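Side-chain contacts in light Chain (Clostridium botulinum, PDB 6BVD), which acts as the zinc endopeptidase of a mosaic botulinum neurotoxin and, as in related toxins, probably cleaves a neuronal SNARE protein: residues P222-M227 with I362-G367; R273-V278 with S350-N355; P118-S123 with Q150-L155; S123-E128 with I172-Y177. All coordinates share one frame; numbering follows the deposited sequence.

Interaction 1 (P222-M227 with I362-G367)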
loop_
_atom_site.group_PDB
_atom_site.type_symbol
_atom_site.label_atom_id
_atom_site.label_comp_id
_atom_site.label_asym_id
_atom_site.label_seq_id
_atom_site.Cartn_x
_atom_site.Cartn_y
_atom_site.Cartn_z
ATOM N N PRO A 222 14.448 0.783 5.912
ATOM C CA PRO A 222 14.582 2.214 5.549
ATOM C C PRO A 222 13.483 3.111 6.103
ATOM O O PRO A 222 13.774 4.281 6.321
ATOM C CB PRO A 222 14.533 2.192 4.009
ATOM C CG PRO A 222 15.104 0.879 3.640
ATOM C CD PRO A 222 14.567 -0.090 4.730
ATOM N N ALA A 223 12.275 2.595 6.365
ATOM C CA ALA A 223 11.225 3.449 6.920
ATOM C C ALA A 223 11.564 3.896 8.363
ATOM O O ALA A 223 11.261 5.027 8.780
ATOM C CB ALA A 223 9.858 2.741 6.876
ATOM N N LEU A 224 12.220 3.018 9.116
ATOM C CA LEU A 224 12.625 3.338 10.471
ATOM C C LEU A 224 13.811 4.310 10.417
ATOM O O LEU A 224 13.874 5.245 11.231
ATOM C CB LEU A 224 12.991 2.048 11.277
ATOM C CG LEU A 224 13.295 2.340 12.745
ATOM C CD1 LEU A 224 12.049 2.975 13.416
ATOM C CD2 LEU A 224 13.746 1.072 13.527
ATOM N N ILE A 225 14.709 4.112 9.439
ATOM C CA ILE A 225 15.827 5.028 9.233
ATOM C C ILE A 225 15.285 6.443 8.900
ATOM O O ILE A 225 15.786 7.417 9.437
ATOM C CB ILE A 225 16.811 4.567 8.111
ATOM C CG1 ILE A 225 17.418 3.180 8.447
ATOM C CG2 ILE A 225 17.937 5.585 7.947
ATOM C CD1 ILE A 225 18.173 3.136 9.800
ATOM N N LEU A 226 14.246 6.525 8.067
ATOM C CA LEU A 226 13.649 7.835 7.750
ATOM C C LEU A 226 12.988 8.433 9.006
ATOM O O LEU A 226 13.177 9.614 9.341
ATOM C CB LEU A 226 12.657 7.677 6.596
ATOM C CG LEU A 226 11.857 8.912 6.179
ATOM C CD1 LEU A 226 12.812 10.098 5.891
ATOM C CD2 LEU A 226 10.972 8.547 4.966
ATOM N N MET A 227 12.257 7.611 9.755
ATOM C CA MET A 227 11.647 8.095 10.998
ATOM C C MET A 227 12.689 8.670 12.009
ATOM O O MET A 227 12.450 9.703 12.661
ATOM C CB MET A 227 10.796 6.984 11.639
ATOM C CG MET A 227 9.408 6.818 10.934
ATOM S SD MET A 227 8.319 5.659 11.769
ATOM C CE MET A 227 8.914 4.099 11.114
ATOM N N ILE A 362 9.363 -3.731 13.666
ATOM C CA ILE A 362 10.627 -3.692 13.001
ATOM C C ILE A 362 11.739 -3.992 14.030
ATOM O O ILE A 362 11.703 -3.498 15.141
ATOM C CB ILE A 362 10.875 -2.284 12.353
ATOM C CG1 ILE A 362 9.907 -2.059 11.166
ATOM C CG2 ILE A 362 12.311 -2.164 11.898
ATOM C CD1 ILE A 362 9.997 -0.552 10.585
ATOM N N LYS A 363 12.675 -4.856 13.685
ATOM C CA LYS A 363 13.812 -5.110 14.579
ATOM C C LYS A 363 14.814 -3.992 14.412
ATOM O O LYS A 363 15.080 -3.575 13.290
ATOM C CB LYS A 363 14.481 -6.458 14.285
ATOM C CG LYS A 363 15.437 -6.911 15.426
ATOM C CD LYS A 363 16.165 -8.225 15.082
ATOM C CE LYS A 363 16.945 -8.811 16.276
ATOM N NZ LYS A 363 16.084 -9.144 17.485
ATOM N N THR A 364 15.380 -3.516 15.520
ATOM C CA THR A 364 16.426 -2.521 15.440
ATOM C C THR A 364 17.572 -2.871 16.370
ATOM O O THR A 364 17.518 -3.852 17.173
ATOM C CB THR A 364 15.861 -1.105 15.728
ATOM O OG1 THR A 364 16.735 -0.116 15.189
ATOM C CG2 THR A 364 15.645 -0.874 17.190
ATOM N N ARG A 365 18.626 -2.094 16.209
ATOM C CA ARG A 365 19.871 -2.234 16.936
ATOM C C ARG A 365 19.677 -2.085 18.436
ATOM O O ARG A 365 18.733 -1.458 18.912
ATOM C CB ARG A 365 20.876 -1.174 16.426
ATOM C CG ARG A 365 20.317 0.203 16.573
ATOM C CD ARG A 365 21.229 1.321 16.007
ATOM N NE ARG A 365 20.495 2.578 15.856
ATOM C CZ ARG A 365 21.054 3.749 15.508
ATOM N NH1 ARG A 365 22.367 3.825 15.292
ATOM N NH2 ARG A 365 20.307 4.855 15.376
ATOM N N LEU A 366 20.634 -2.602 19.196
ATOM C CA LEU A 366 20.546 -2.587 20.647
ATOM C C LEU A 366 20.606 -1.214 21.278
ATOM O O LEU A 366 20.129 -1.025 22.400
ATOM C CB LEU A 366 21.671 -3.467 21.229
ATOM C CG LEU A 366 21.324 -4.958 21.164
ATOM C CD1 LEU A 366 22.474 -5.840 21.651
ATOM C CD2 LEU A 366 20.073 -5.238 21.986
ATOM N N GLY A 367 21.195 -0.250 20.570
ATOM C CA GLY A 367 21.307 1.116 21.051
ATOM C C GLY A 367 22.031 1.954 20.008
ATOM O O GLY A 367 22.572 1.402 19.042
#
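Leu224 sits one turn ahead of His228, the first zinc ligand of the HExxH helix 222-237, and meets Ile362 and Thr364 of the extended loop that follows helix 353-360. The contact is buried and almost wholly apolar, with no hydrogen bond passing between the two segments. Leu224 carries the helix side of it: CG lies opposite the backbone N (chi1 -175°), which sends the isobutyl group out from the helix to the loop. Its CD2 methyl touches both loop side chains, 3.9 Å from Ile362 CG2 and 3.6 Å from Thr364 OG1. Nearer the helix backbone, Leu224 CB is met by the end of the isoleucine, Ile362 CD1, at 4.0 Å; CG2 and the CG1-CD1 branch of Ile362 both touch the leucine. Thr364 crosses the leucine at about a right angle, presenting CB to the Leu224 CD2 methyl at 3.7 Å as well as its oxygen. That hydroxyl touches Leu224 through van der Waals contact alone, since its hydrogen bond goes to Glu353 OE2. The side chain of Leu224 is about 11 Å from the bound zinc ion, close to the metal motif without being part of it. Beside the contact, helix 353-360 packs on Leu224 through Glu353 and Ala357, Arg99 of helix 83-100 touches Ile362, and Lys363 and Arg365 rest on Phe205 of strand 201-208.

Interaction 2 (R273-V278 with S350-N355)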
loop_
_atom_site.group_PDB
_atom_site.type_symbol
_atom_site.label_atom_id
_atom_site.label_comp_id
_atom_site.label_asym_id
_atom_site.label_seq_id
_atom_site.Cartn_x
_atom_site.Cartn_y
_atom_site.Cartn_z
ATOM N N ARG A 273 16.523 2.291 26.632
ATOM C CA ARG A 273 17.560 2.321 27.654
ATOM C C ARG A 273 18.626 3.387 27.383
ATOM O O ARG A 273 19.362 3.775 28.297
ATOM C CB ARG A 273 18.215 0.947 27.804
ATOM C CG ARG A 273 17.363 -0.032 28.599
ATOM C CD ARG A 273 18.222 -0.984 29.426
ATOM N NE ARG A 273 17.421 -1.968 30.153
ATOM C CZ ARG A 273 16.771 -1.723 31.290
ATOM N NH1 ARG A 273 16.733 -0.491 31.802
ATOM N NH2 ARG A 273 16.086 -2.697 31.878
ATOM N N ASP A 274 18.771 3.831 26.131
ATOM C CA ASP A 274 19.760 4.892 25.855
ATOM C C ASP A 274 19.495 6.201 26.606
ATOM O O ASP A 274 20.434 6.994 26.828
ATOM C CB ASP A 274 19.839 5.165 24.360
ATOM C CG ASP A 274 20.828 4.254 23.651
ATOM O OD1 ASP A 274 21.082 3.121 24.138
ATOM O OD2 ASP A 274 21.272 4.644 22.543
ATOM N N ARG A 275 18.248 6.443 27.005
ATOM C CA ARG A 275 17.933 7.644 27.788
ATOM C C ARG A 275 18.768 7.704 29.069
ATOM O O ARG A 275 19.189 8.778 29.509
ATOM C CB ARG A 275 16.446 7.686 28.148
ATOM C CG ARG A 275 15.532 8.108 27.030
ATOM C CD ARG A 275 14.203 8.616 27.621
ATOM N NE ARG A 275 13.163 8.938 26.632
ATOM C CZ ARG A 275 12.087 8.182 26.401
ATOM N NH1 ARG A 275 11.905 7.051 27.093
ATOM N NH2 ARG A 275 11.180 8.553 25.493
ATOM N N ASN A 276 19.031 6.535 29.658
ATOM C CA ASN A 276 19.746 6.492 30.920
ATOM C C ASN A 276 21.251 6.732 30.752
ATOM O O ASN A 276 21.964 6.934 31.728
ATOM C CB ASN A 276 19.490 5.161 31.600
ATOM C CG ASN A 276 18.002 4.932 31.860
ATOM O OD1 ASN A 276 17.244 5.889 32.107
ATOM N ND2 ASN A 276 17.571 3.673 31.768
ATOM N N ILE A 277 21.737 6.687 29.516
ATOM C CA ILE A 277 23.110 7.087 29.240
ATOM C C ILE A 277 23.296 8.607 29.447
ATOM O O ILE A 277 24.352 9.078 29.901
ATOM C CB ILE A 277 23.507 6.663 27.818
ATOM C CG1 ILE A 277 23.485 5.133 27.738
ATOM C CG2 ILE A 277 24.877 7.197 27.449
ATOM C CD1 ILE A 277 23.700 4.558 26.349
ATOM N N VAL A 278 22.267 9.383 29.141
ATOM C CA VAL A 278 22.369 10.827 29.336
ATOM C C VAL A 278 22.240 11.141 30.807
ATOM O O VAL A 278 21.221 10.799 31.413
ATOM C CB VAL A 278 21.268 11.606 28.549
ATOM C CG1 VAL A 278 21.475 13.142 28.659
ATOM C CG2 VAL A 278 21.283 11.176 27.114
ATOM N N SER A 350 8.663 11.844 23.262
ATOM C CA SER A 350 8.012 10.561 23.104
ATOM C C SER A 350 8.349 9.831 21.808
ATOM O O SER A 350 8.250 8.651 21.722
ATOM C CB SER A 350 6.519 10.667 23.313
ATOM O OG SER A 350 5.893 11.176 22.193
ATOM N N PHE A 351 8.683 10.573 20.784
ATOM C CA PHE A 351 9.024 9.983 19.503
ATOM C C PHE A 351 10.461 9.434 19.489
ATOM O O PHE A 351 11.395 10.215 19.478
ATOM C CB PHE A 351 8.847 11.016 18.409
ATOM C CG PHE A 351 7.438 11.543 18.327
ATOM C CD1 PHE A 351 6.486 10.832 17.638
ATOM C CD2 PHE A 351 7.085 12.735 18.940
ATOM C CE1 PHE A 351 5.152 11.317 17.541
ATOM C CE2 PHE A 351 5.791 13.234 18.854
ATOM C CZ PHE A 351 4.814 12.510 18.154
ATOM N N THR A 352 10.623 8.110 19.501
ATOM C CA THR A 352 11.961 7.514 19.584
ATOM C C THR A 352 12.063 6.362 18.614
ATOM O O THR A 352 11.050 5.764 18.275
ATOM C CB THR A 352 12.283 7.014 21.012
ATOM O OG1 THR A 352 11.399 5.925 21.363
ATOM C CG2 THR A 352 12.133 8.121 22.016
ATOM N N GLU A 353 13.283 6.029 18.199
ATOM C CA GLU A 353 13.521 4.895 17.315
ATOM C C GLU A 353 13.076 3.583 18.002
ATOM O O GLU A 353 12.463 2.716 17.388
ATOM C CB GLU A 353 14.991 4.823 16.922
ATOM C CG GLU A 353 15.378 3.605 16.061
ATOM C CD GLU A 353 16.853 3.569 15.703
ATOM O OE1 GLU A 353 17.467 4.672 15.636
ATOM O OE2 GLU A 353 17.422 2.451 15.503
ATOM N N PHE A 354 13.398 3.469 19.279
ATOM C CA PHE A 354 13.048 2.282 20.072
ATOM C C PHE A 354 11.526 2.037 20.089
ATOM O O PHE A 354 11.061 0.911 19.866
ATOM C CB PHE A 354 13.562 2.444 21.511
ATOM C CG PHE A 354 13.268 1.233 22.392
ATOM C CD1 PHE A 354 14.054 0.091 22.303
ATOM C CD2 PHE A 354 12.194 1.243 23.272
ATOM C CE1 PHE A 354 13.785 -1.040 23.107
ATOM C CE2 PHE A 354 11.911 0.123 24.073
ATOM C CZ PHE A 354 12.718 -1.021 23.993
ATOM N N ASN A 355 10.749 3.080 20.378
ATOM C CA ASN A 355 9.305 2.937 20.474
ATOM C C ASN A 355 8.646 2.707 19.120
ATOM O O ASN A 355 7.695 1.921 19.018
ATOM C CB ASN A 355 8.659 4.165 21.154
ATOM C CG ASN A 355 7.174 3.946 21.449
ATOM O OD1 ASN A 355 6.815 3.097 22.286
ATOM N ND2 ASN A 355 6.304 4.693 20.770
#
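Arg275 reaches over from the loop between helices 264-270 and 280-301 and lays its guanidinium group beside Thr352, the N-cap residue of helix 353-360. The two side chains cross at about a right angle. The arginine runs out straight from CG to NE, which carries its charged end far from a backbone whose closest CA pair, Arg275 and Thr352, is still 10.1 Å apart. Arg275 NH2 makes the touch, lying 3.6 Å from Thr352 CG2; the methyl approaches the guanidinium plane obliquely. Ser350 CA sits near that plane, at the edge of the group, 4.4 Å from Arg275 NH2. Neither of these approaches is polar: the hydrogen bond of NH2 goes to the backbone oxygen of Tyr349, just ahead of the segment, which helps to place the guanidinium. Ser350 likewise turns its hydroxyl to Lys347 O, with OG 3.8 Å above one face of the Phe351 ring, offset toward its rim. Behind the cap, Glu353 forms a salt bridge with Arg365 and makes a weak hydrogen bond to the zinc ligand His228, which is consistent with a second-shell place beside the metal site. In Thr352 the two branches divide the work. CG2, opposite the carbonyl carbon, faces the arginine, while Thr352 OG1 (chi1 65°) turns back to the helix and accepts from Asn355 N at 3.1 Å, with an N-H...O angle of 158°.

Interaction 3 (P118-S123 with Q150-L155)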
loop_
_atom_site.group_PDB
_atom_site.type_symbol
_atom_site.label_atom_id
_atom_site.label_comp_id
_atom_site.label_asym_id
_atom_site.label_seq_id
_atom_site.Cartn_x
_atom_site.Cartn_y
_atom_site.Cartn_z
ATOM N N PRO A 118 7.541 26.675 11.973
ATOM C CA PRO A 118 8.446 27.576 12.716
ATOM C C PRO A 118 7.800 28.896 13.177
ATOM O O PRO A 118 6.873 29.364 12.521
ATOM C CB PRO A 118 9.548 27.871 11.705
ATOM C CG PRO A 118 9.527 26.726 10.798
ATOM C CD PRO A 118 8.095 26.308 10.661
ATOM N N TYR A 119 8.242 29.455 14.300
ATOM C CA TYR A 119 7.793 30.780 14.726
ATOM C C TYR A 119 8.264 31.798 13.692
ATOM O O TYR A 119 9.374 31.669 13.187
ATOM C CB TYR A 119 8.333 31.151 16.110
ATOM C CG TYR A 119 7.778 32.466 16.653
ATOM C CD1 TYR A 119 6.563 32.497 17.313
ATOM C CD2 TYR A 119 8.420 33.689 16.403
ATOM C CE1 TYR A 119 6.030 33.685 17.792
ATOM C CE2 TYR A 119 7.872 34.879 16.858
ATOM C CZ TYR A 119 6.678 34.872 17.555
ATOM O OH TYR A 119 6.140 36.047 18.040
ATOM N N LEU A 120 7.415 32.787 13.394
ATOM C CA LEU A 120 7.763 33.861 12.426
ATOM C C LEU A 120 8.633 34.934 13.112
ATOM O O LEU A 120 8.207 36.070 13.385
ATOM C CB LEU A 120 6.485 34.469 11.796
ATOM C CG LEU A 120 5.635 33.481 10.968
ATOM C CD1 LEU A 120 4.337 34.149 10.378
ATOM C CD2 LEU A 120 6.411 32.762 9.855
ATOM N N GLY A 121 9.858 34.551 13.464
ATOM C CA GLY A 121 10.758 35.502 14.086
ATOM C C GLY A 121 11.865 34.739 14.771
ATOM O O GLY A 121 11.767 33.504 14.912
ATOM N N ASN A 122 12.913 35.455 15.159
ATOM C CA ASN A 122 14.014 34.821 15.875
ATOM C C ASN A 122 14.751 35.839 16.745
ATOM O O ASN A 122 14.274 36.971 16.926
ATOM C CB ASN A 122 14.957 34.129 14.889
ATOM C CG ASN A 122 15.543 35.094 13.844
ATOM O OD1 ASN A 122 16.325 35.967 14.170
ATOM N ND2 ASN A 122 15.199 34.886 12.577
ATOM N N SER A 123 15.913 35.463 17.302
ATOM C CA SER A 123 16.580 36.360 18.228
ATOM C C SER A 123 16.894 37.735 17.650
ATOM O O SER A 123 16.850 38.711 18.376
ATOM C CB SER A 123 17.874 35.727 18.752
ATOM O OG SER A 123 17.507 34.644 19.583
ATOM N N GLN A 150 6.578 33.871 -2.753
ATOM C CA GLN A 150 7.211 33.345 -1.538
ATOM C C GLN A 150 6.289 32.284 -0.939
ATOM O O GLN A 150 5.067 32.380 -1.017
ATOM C CB GLN A 150 7.492 34.431 -0.495
ATOM C CG GLN A 150 8.685 35.333 -0.791
ATOM C CD GLN A 150 9.151 36.121 0.442
ATOM O OE1 GLN A 150 8.502 36.100 1.489
ATOM N NE2 GLN A 150 10.284 36.817 0.314
ATOM N N GLN A 151 6.889 31.268 -0.343
ATOM C CA GLN A 151 6.133 30.165 0.215
ATOM C C GLN A 151 6.786 29.706 1.527
ATOM O O GLN A 151 7.988 29.812 1.677
ATOM C CB GLN A 151 6.070 29.043 -0.803
ATOM C CG GLN A 151 5.368 27.833 -0.341
ATOM C CD GLN A 151 4.606 27.206 -1.470
ATOM O OE1 GLN A 151 4.422 27.817 -2.529
ATOM N NE2 GLN A 151 4.180 25.979 -1.270
ATOM N N MET A 152 5.981 29.280 2.494
ATOM C CA MET A 152 6.506 28.714 3.739
ATOM C C MET A 152 6.455 27.185 3.673
ATOM O O MET A 152 5.628 26.645 2.954
ATOM C CB MET A 152 5.716 29.221 4.948
ATOM C CG MET A 152 5.761 30.744 5.142
ATOM S SD MET A 152 4.828 31.275 6.590
ATOM C CE MET A 152 5.243 30.004 7.789
ATOM N N ALA A 153 7.343 26.497 4.398
ATOM C CA ALA A 153 7.285 25.019 4.517
ATOM C C ALA A 153 8.119 24.627 5.746
ATOM O O ALA A 153 8.751 25.489 6.355
ATOM C CB ALA A 153 7.825 24.316 3.259
ATOM N N ASN A 154 8.096 23.351 6.134
ATOM C CA ASN A 154 8.824 22.927 7.336
ATOM C C ASN A 154 10.091 22.125 7.012
ATOM O O ASN A 154 11.035 22.094 7.804
ATOM C CB ASN A 154 7.888 22.063 8.255
ATOM C CG ASN A 154 6.695 22.853 8.810
ATOM O OD1 ASN A 154 6.662 24.113 8.795
ATOM N ND2 ASN A 154 5.705 22.118 9.341
ATOM N N LEU A 155 10.112 21.449 5.877
ATOM C CA LEU A 155 11.160 20.463 5.623
ATOM C C LEU A 155 11.435 20.262 4.131
ATOM O O LEU A 155 10.522 20.139 3.333
ATOM C CB LEU A 155 10.764 19.087 6.255
ATOM C CG LEU A 155 11.662 17.904 5.879
ATOM C CD1 LEU A 155 13.107 18.056 6.329
ATOM C CD2 LEU A 155 11.039 16.575 6.497
#
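Met152 leaves its backbone with CG opposite the carbonyl carbon (chi1 -61°) and then bends at the sulfur (chi3 40°), which brings its terminal methyl against Leu120. The two side chains cross at about a right angle: Met152 CE lies 3.6 Å from Leu120 CD2, and SD is 3.9 Å from the same methyl. Leu120 thus touches with one branch, and both atoms at the end of the methionine lie against it. The loop following helix 104-115 is here pinched into an inverse gamma turn centred on Leu120, its closing bond from Gly121 N to Tyr119 O being weak. It packs against Met152 of the 148-152 strand region, an outermost strand, within this chain, of the mixed sheet, and against the link leading on to strand 155-158. Two residues after Met152, Asn154 comes obliquely to the proline ring, with OD1 3.2 Å from Pro118 CD. No hydrogen bond joins the segments at this point; the carboxamide oxygen rests against a ring CH2 next to the proline nitrogen. The other end of the buried amide, ND2, donates to the backbone oxygen of Ile113 in helix 104-115, which restrains its rotation, with OD1 on the Pro118 side.

Interaction 4 (S123-E128 with I172-Y177)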
loop_
_atom_site.group_PDB
_atom_site.type_symbol
_atom_site.label_atom_id
_atom_site.label_comp_id
_atom_site.label_asym_id
_atom_site.label_seq_id
_atom_site.Cartn_x
_atom_site.Cartn_y
_atom_site.Cartn_z
ATOM N N SER A 123 15.913 35.463 17.302
ATOM C CA SER A 123 16.580 36.360 18.228
ATOM C C SER A 123 16.894 37.735 17.650
ATOM O O SER A 123 16.850 38.711 18.376
ATOM C CB SER A 123 17.874 35.727 18.752
ATOM O OG SER A 123 17.507 34.644 19.583
ATOM N N TYR A 124 17.151 37.797 16.351
ATOM C CA TYR A 124 17.576 39.025 15.681
ATOM C C TYR A 124 16.508 39.644 14.779
ATOM O O TYR A 124 16.861 40.323 13.807
ATOM C CB TYR A 124 18.811 38.730 14.851
ATOM C CG TYR A 124 19.984 38.336 15.720
ATOM C CD1 TYR A 124 20.195 38.940 16.957
ATOM C CD2 TYR A 124 20.842 37.332 15.336
ATOM C CE1 TYR A 124 21.295 38.565 17.783
ATOM C CE2 TYR A 124 21.927 36.948 16.158
ATOM C CZ TYR A 124 22.134 37.568 17.366
ATOM O OH TYR A 124 23.212 37.168 18.166
ATOM N N THR A 125 15.228 39.428 15.101
ATOM C CA THR A 125 14.131 40.137 14.407
ATOM C C THR A 125 13.307 40.893 15.454
ATOM O O THR A 125 13.414 40.609 16.652
ATOM C CB THR A 125 13.223 39.180 13.568
ATOM O OG1 THR A 125 12.572 38.225 14.415
ATOM C CG2 THR A 125 14.014 38.440 12.498
ATOM N N GLN A 126 12.538 41.902 15.030
ATOM C CA GLN A 126 11.722 42.699 15.951
ATOM C C GLN A 126 10.624 41.886 16.652
ATOM O O GLN A 126 9.850 41.182 15.986
ATOM C CB GLN A 126 11.057 43.870 15.203
ATOM C CG GLN A 126 12.035 44.868 14.670
ATOM C CD GLN A 126 12.590 44.471 13.306
ATOM O OE1 GLN A 126 12.231 43.419 12.749
ATOM N NE2 GLN A 126 13.483 45.304 12.764
ATOM N N GLU A 127 10.502 42.074 17.967
ATOM C CA GLU A 127 9.532 41.323 18.776
ATOM C C GLU A 127 8.072 41.625 18.397
ATOM O O GLU A 127 7.225 40.744 18.497
ATOM C CB GLU A 127 9.739 41.610 20.262
ATOM C CG GLU A 127 11.165 41.245 20.729
ATOM C CD GLU A 127 11.345 41.309 22.237
ATOM O OE1 GLU A 127 10.338 41.210 22.972
ATOM O OE2 GLU A 127 12.506 41.451 22.688
ATOM N N GLU A 128 7.801 42.857 17.961
ATOM C CA GLU A 128 6.432 43.286 17.603
ATOM C C GLU A 128 5.932 42.766 16.268
ATOM O O GLU A 128 4.777 42.984 15.879
ATOM C CB GLU A 128 6.346 44.825 17.579
ATOM C CG GLU A 128 6.731 45.478 18.867
ATOM C CD GLU A 128 8.239 45.568 19.063
ATOM O OE1 GLU A 128 9.004 45.316 18.096
ATOM O OE2 GLU A 128 8.650 45.835 20.211
ATOM N N ILE A 172 18.343 25.835 9.490
ATOM C CA ILE A 172 18.766 26.966 8.656
ATOM C C ILE A 172 19.196 28.166 9.491
ATOM O O ILE A 172 18.613 28.448 10.548
ATOM C CB ILE A 172 17.637 27.376 7.679
ATOM C CG1 ILE A 172 17.194 26.170 6.816
ATOM C CG2 ILE A 172 18.101 28.579 6.808
ATOM C CD1 ILE A 172 18.305 25.578 5.926
ATOM N N ILE A 173 20.241 28.864 9.025
ATOM C CA ILE A 173 20.815 30.014 9.688
ATOM C C ILE A 173 20.355 31.358 9.086
ATOM O O ILE A 173 20.311 31.501 7.874
ATOM C CB ILE A 173 22.354 29.919 9.626
ATOM C CG1 ILE A 173 22.829 28.734 10.457
ATOM C CG2 ILE A 173 23.011 31.241 10.059
ATOM C CD1 ILE A 173 24.220 28.260 10.083
ATOM N N TYR A 174 20.016 32.320 9.949
ATOM C CA TYR A 174 19.680 33.692 9.535
ATOM C C TYR A 174 20.878 34.611 9.777
ATOM O O TYR A 174 21.499 34.561 10.840
ATOM C CB TYR A 174 18.436 34.199 10.299
ATOM C CG TYR A 174 18.032 35.638 10.058
ATOM C CD1 TYR A 174 17.764 36.104 8.772
ATOM C CD2 TYR A 174 17.867 36.525 11.121
ATOM C CE1 TYR A 174 17.385 37.425 8.548
ATOM C CE2 TYR A 174 17.470 37.852 10.908
ATOM C CZ TYR A 174 17.237 38.297 9.616
ATOM O OH TYR A 174 16.856 39.611 9.376
ATOM N N SER A 175 21.222 35.420 8.781
ATOM C CA SER A 175 22.254 36.409 8.960
ATOM C C SER A 175 21.793 37.767 8.463
ATOM O O SER A 175 21.974 38.072 7.291
ATOM C CB SER A 175 23.539 36.023 8.254
ATOM O OG SER A 175 24.510 37.034 8.543
ATOM N N PRO A 176 21.259 38.599 9.375
ATOM C CA PRO A 176 20.694 39.923 9.043
ATOM C C PRO A 176 21.751 40.908 8.523
ATOM O O PRO A 176 21.575 41.591 7.508
ATOM C CB PRO A 176 20.107 40.423 10.369
ATOM C CG PRO A 176 20.644 39.526 11.439
ATOM C CD PRO A 176 21.187 38.274 10.812
ATOM N N TYR A 177 22.868 40.964 9.241
ATOM C CA TYR A 177 23.936 41.881 8.921
ATOM C C TYR A 177 25.182 41.492 9.694
ATOM O O TYR A 177 25.124 40.636 10.588
ATOM C CB TYR A 177 23.514 43.317 9.246
ATOM C CG TYR A 177 22.743 43.442 10.546
ATOM C CD1 TYR A 177 21.366 43.630 10.547
ATOM C CD2 TYR A 177 23.390 43.379 11.770
ATOM C CE1 TYR A 177 20.652 43.739 11.744
ATOM C CE2 TYR A 177 22.689 43.497 12.963
ATOM C CZ TYR A 177 21.325 43.674 12.949
ATOM O OH TYR A 177 20.658 43.777 14.157
HETATM O O HOH W 1 16.427 41.610 11.514
HETATM O O HOH W 2 18.635 42.636 15.149
#
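Two irregular chain segments come closest at Tyr124 and Pro176, whose CA atoms are 7.4 Å apart, and no direct hydrogen bond spans them. Tyr124 makes its apolar contact with the root of its side chain: CB sits 4.0 Å from Pro176 CG, while the phenol end leads away. The Pro176 ring is lodged between two tyrosines of its own segment, with its CD 3.7 Å above one face of Tyr174 and its CG over a face of Tyr177, both toward the rim. Tyr174 has CG opposite its backbone N (chi1 175°), which aims the ring across the gap. Its CE2 meets Thr125 CG2 at 3.8 Å, the methyl approaching obliquely, and Tyr124 O stands at the ring edge in its plane. That carbonyl oxygen is also the polar hub. Water 1, in the plane of the Tyr174 ring, donates to Tyr124 O at 2.7 Å and lies 3.0 Å from Tyr174 OH; water 2 also donates to Tyr124 O, at 3.2 Å, and bonds to Tyr177 OH. Just before the contact, Asn122 OD1 accepts from Tyr124 N, the bond of an Asx turn, and Thr125 OG1 accepts from Asn122 N. The arrangement is a water-bridged meeting of two surface loops, one between helix 104-115 and strand 129-130, the other following strand 168-171, an outermost strand of the mixed sheet within this chain.

Interactions 1 and 2 form the zinc-side pair: their centres are 13 Å apart, interaction 2 is nested within the loop closed by interaction 1, and the side chains of Leu224 and Thr352 each lie about 11 Å from the metal. Glu353 joins them directly, its OE1 2.9 Å from Arg365 NH2 in a salt bridge and its CG packed 3.9 Å from Leu224 CD2. Interactions 3 and 4 make a second pair, 11 Å between centres, sharing Ser123 and touching where Asn122 ND2 lies 3.5 Å from Tyr174 CD2. Their segments alternate along the chain. Centres of interactions 1 and 3 are about 30 Å apart, on opposite sides of the chain's centre.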